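Local structure of DUF596 domain-containing protein (Neisseria meningitidis, 2O5H) at residues A[22-27]-A[59-64]. The protein is of unknown function, a conserved bacterial protein of mixed alpha-beta fold that assembles as a pair of identical subunits. Residues are numbered along the deposited sequence; the frame is centred on the assembly and turned at random. Where two conformers were deposited one is given.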
loop_
_atom_site.group_PDB
_atom_site.type_symbol
_atom_site.label_atom_id
_atom_site.label_comp_id
_atom_site.label_asym_id
_atom_site.label_seq_id
_atom_site.Cartn_x
_atom_site.Cartn_y
_atom_site.Cartn_z
ATOM N N GLU A 22 6.713 14.662 -2.875
ATOM C CA GLU A 22 5.777 14.342 -1.819
ATOM C C GLU A 22 5.494 12.829 -1.806
ATOM O O GLU A 22 5.434 12.190 -0.729
ATOM C CB GLU A 22 4.491 15.117 -2.076
ATOM C CG GLU A 22 3.735 15.524 -0.827
ATOM C CD GLU A 22 2.231 15.373 -1.001
ATOM O OE1 GLU A 22 1.694 15.966 -1.979
ATOM O OE2 GLU A 22 1.599 14.653 -0.169
ATOM N N ASP A 23 5.283 12.244 -2.986
ATOM C CA ASP A 23 4.998 10.818 -3.072
ATOM C C ASP A 23 6.232 9.983 -2.699
ATOM O O ASP A 23 6.117 8.965 -2.050
ATOM C CB ASP A 23 4.496 10.445 -4.493
ATOM C CG ASP A 23 3.052 10.921 -4.761
ATOM O OD1 ASP A 23 2.424 11.485 -3.838
ATOM O OD2 ASP A 23 2.548 10.735 -5.898
ATOM N N VAL A 24 7.412 10.425 -3.143
ATOM C CA VAL A 24 8.683 9.851 -2.711
ATOM C C VAL A 24 8.847 9.902 -1.174
ATOM O O VAL A 24 9.090 8.870 -0.539
ATOM C CB VAL A 24 9.907 10.479 -3.476
ATOM C CG1 VAL A 24 11.236 10.101 -2.814
ATOM C CG2 VAL A 24 9.897 10.008 -4.939
ATOM N N GLU A 25 8.677 11.098 -0.607
ATOM C CA GLU A 25 8.727 11.300 0.839
ATOM C C GLU A 25 7.822 10.290 1.568
ATOM O O GLU A 25 8.280 9.537 2.440
ATOM C CB GLU A 25 8.385 12.762 1.179
ATOM C CG GLU A 25 9.511 13.766 0.804
ATOM C CD GLU A 25 9.061 15.232 0.678
ATOM O OE1 GLU A 25 8.014 15.610 1.219
ATOM O OE2 GLU A 25 9.765 16.019 0.012
ATOM N N PHE A 26 6.560 10.226 1.141
ATOM C CA PHE A 26 5.538 9.372 1.765
ATOM C C PHE A 26 5.939 7.882 1.729
ATOM O O PHE A 26 5.962 7.241 2.754
ATOM C CB PHE A 26 4.154 9.569 1.118
ATOM C CG PHE A 26 3.080 8.594 1.621
ATOM C CD1 PHE A 26 2.630 8.658 2.958
ATOM C CD2 PHE A 26 2.516 7.645 0.750
ATOM C CE1 PHE A 26 1.649 7.761 3.431
ATOM C CE2 PHE A 26 1.512 6.754 1.215
ATOM C CZ PHE A 26 1.087 6.820 2.562
ATOM N N THR A 27 6.305 7.370 0.555
ATOM C CA THR A 27 6.608 5.930 0.392
ATOM C C THR A 27 7.944 5.527 1.094
ATOM O O THR A 27 8.057 4.427 1.644
ATOM C CB THR A 27 6.627 5.556 -1.110
ATOM O OG1 THR A 27 7.538 6.443 -1.763
ATOM C CG2 THR A 27 5.202 5.747 -1.721
ATOM N N PHE A 59 8.046 4.693 -9.147
ATOM C CA PHE A 59 8.799 3.434 -9.105
ATOM C C PHE A 59 10.240 3.667 -9.560
ATOM O O PHE A 59 11.188 3.325 -8.842
ATOM C CB PHE A 59 8.029 2.495 -10.021
ATOM C CG PHE A 59 8.625 1.151 -10.275
ATOM C CD1 PHE A 59 8.407 0.100 -9.391
ATOM C CD2 PHE A 59 9.279 0.897 -11.498
ATOM C CE1 PHE A 59 8.895 -1.201 -9.692
ATOM C CE2 PHE A 59 9.767 -0.379 -11.813
ATOM C CZ PHE A 59 9.566 -1.430 -10.909
ATOM N N LYS A 60 10.420 4.236 -10.753
ATOM C CA LYS A 60 11.761 4.469 -11.263
ATOM C C LYS A 60 12.544 5.459 -10.411
ATOM O O LYS A 60 13.742 5.290 -10.211
ATOM C CB LYS A 60 11.771 4.952 -12.720
ATOM C CG LYS A 60 11.347 3.883 -13.716
ATOM C CD LYS A 60 12.005 4.058 -15.061
ATOM C CE LYS A 60 11.726 5.425 -15.713
ATOM N NZ LYS A 60 10.281 5.693 -15.909
ATOM N N GLU A 61 11.891 6.490 -9.892
ATOM C CA GLU A 61 12.668 7.456 -9.084
ATOM C C GLU A 61 13.173 6.844 -7.756
ATOM O O GLU A 61 14.308 7.108 -7.308
ATOM C CB GLU A 61 11.848 8.709 -8.825
ATOM C CG GLU A 61 12.604 9.831 -8.175
ATOM C CD GLU A 61 13.644 10.474 -9.104
ATOM O OE1 GLU A 61 13.786 10.074 -10.284
ATOM O OE2 GLU A 61 14.325 11.413 -8.634
ATOM N N LEU A 62 12.349 6.002 -7.148
ATOM C CA LEU A 62 12.761 5.326 -5.940
ATOM C C LEU A 62 13.908 4.364 -6.216
ATOM O O LEU A 62 14.859 4.303 -5.423
ATOM C CB LEU A 62 11.579 4.597 -5.303
ATOM C CG LEU A 62 10.460 5.505 -4.798
ATOM C CD1 LEU A 62 9.177 4.652 -4.641
ATOM C CD2 LEU A 62 10.840 6.112 -3.476
ATOM N N LEU A 63 13.821 3.620 -7.325
ATOM C CA LEU A 63 14.911 2.712 -7.728
ATOM C C LEU A 63 16.183 3.507 -7.997
ATOM O O LEU A 63 17.255 3.140 -7.503
ATOM C CB LEU A 63 14.535 1.864 -8.949
ATOM C CG LEU A 63 13.406 0.836 -8.785
ATOM C CD1 LEU A 63 12.942 0.337 -10.177
ATOM C CD2 LEU A 63 13.857 -0.313 -7.886
ATOM N N ARG A 64 16.044 4.600 -8.754
ATOM C CA ARG A 64 17.173 5.441 -9.170
ATOM C C ARG A 64 17.930 6.081 -8.002
ATOM O O ARG A 64 19.161 6.243 -8.049
ATOM C CB ARG A 64 16.689 6.558 -10.091
ATOM C CG ARG A 64 17.642 6.833 -11.236
ATOM C CD ARG A 64 18.150 8.272 -11.331
ATOM N NE ARG A 64 17.188 9.318 -10.982
ATOM C CZ ARG A 64 17.275 10.105 -9.907
ATOM N NH1 ARG A 64 18.272 9.974 -9.032
ATOM N NH2 ARG A 64 16.358 11.035 -9.703
#
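The hydroxyl OG1 of Thr-27 has two carbonyl oxygens of its own helix in reach, 2.9 Å from OG1 to O of Asp-23 and 3.1 Å from OG1 to O of Val-24. With chi1 at 54°, OG1 sits between the backbone N and the carbonyl carbon, turned back over the preceding helical turn. With acceptors of its own helix at hand, the buried hydroxyl need not seek a partner across the interface, and apolar carbon lies against it. Both methyls of Leu-62 do so: CD2 is 3.7 Å and CD1 3.8 Å from OG1 of Thr-27, the leucine fork crossing the threonine at a slant. The same CD2 also meets Val-24, whose CG1 lies 4.1 Å away, the two side chains passing alongside each other in opposite directions. The valine's other methyl, CG2, reaches the aliphatic part of Glu-61, at 4.2 Å from its CG. There the CG of Glu-61 is anti to the backbone N (chi1 -172°), its methylene facing Val-24 while the carboxylate is drawn into a salt bridge with Arg-65. Leu-62 also touches Leu-37 of helix 34-41 and Leu-68 of strand 68-72, while Thr-27 also touches Thr-40. On helix 20-30, Asp-23 bonds to Tyr-30 of the second subunit, and Phe-26 stacks on that same tyrosine ring, so this helix serves the dimer interface as well. The axes of the two short segments pass 10.5 Å apart at -63°, consistent with a small contact centred on Leu-62. This is steep helix-helix packing in the core of an alpha-beta fold, joining helix 20-30 to the last turns of helix 48-64 just before the antiparallel sheet begins.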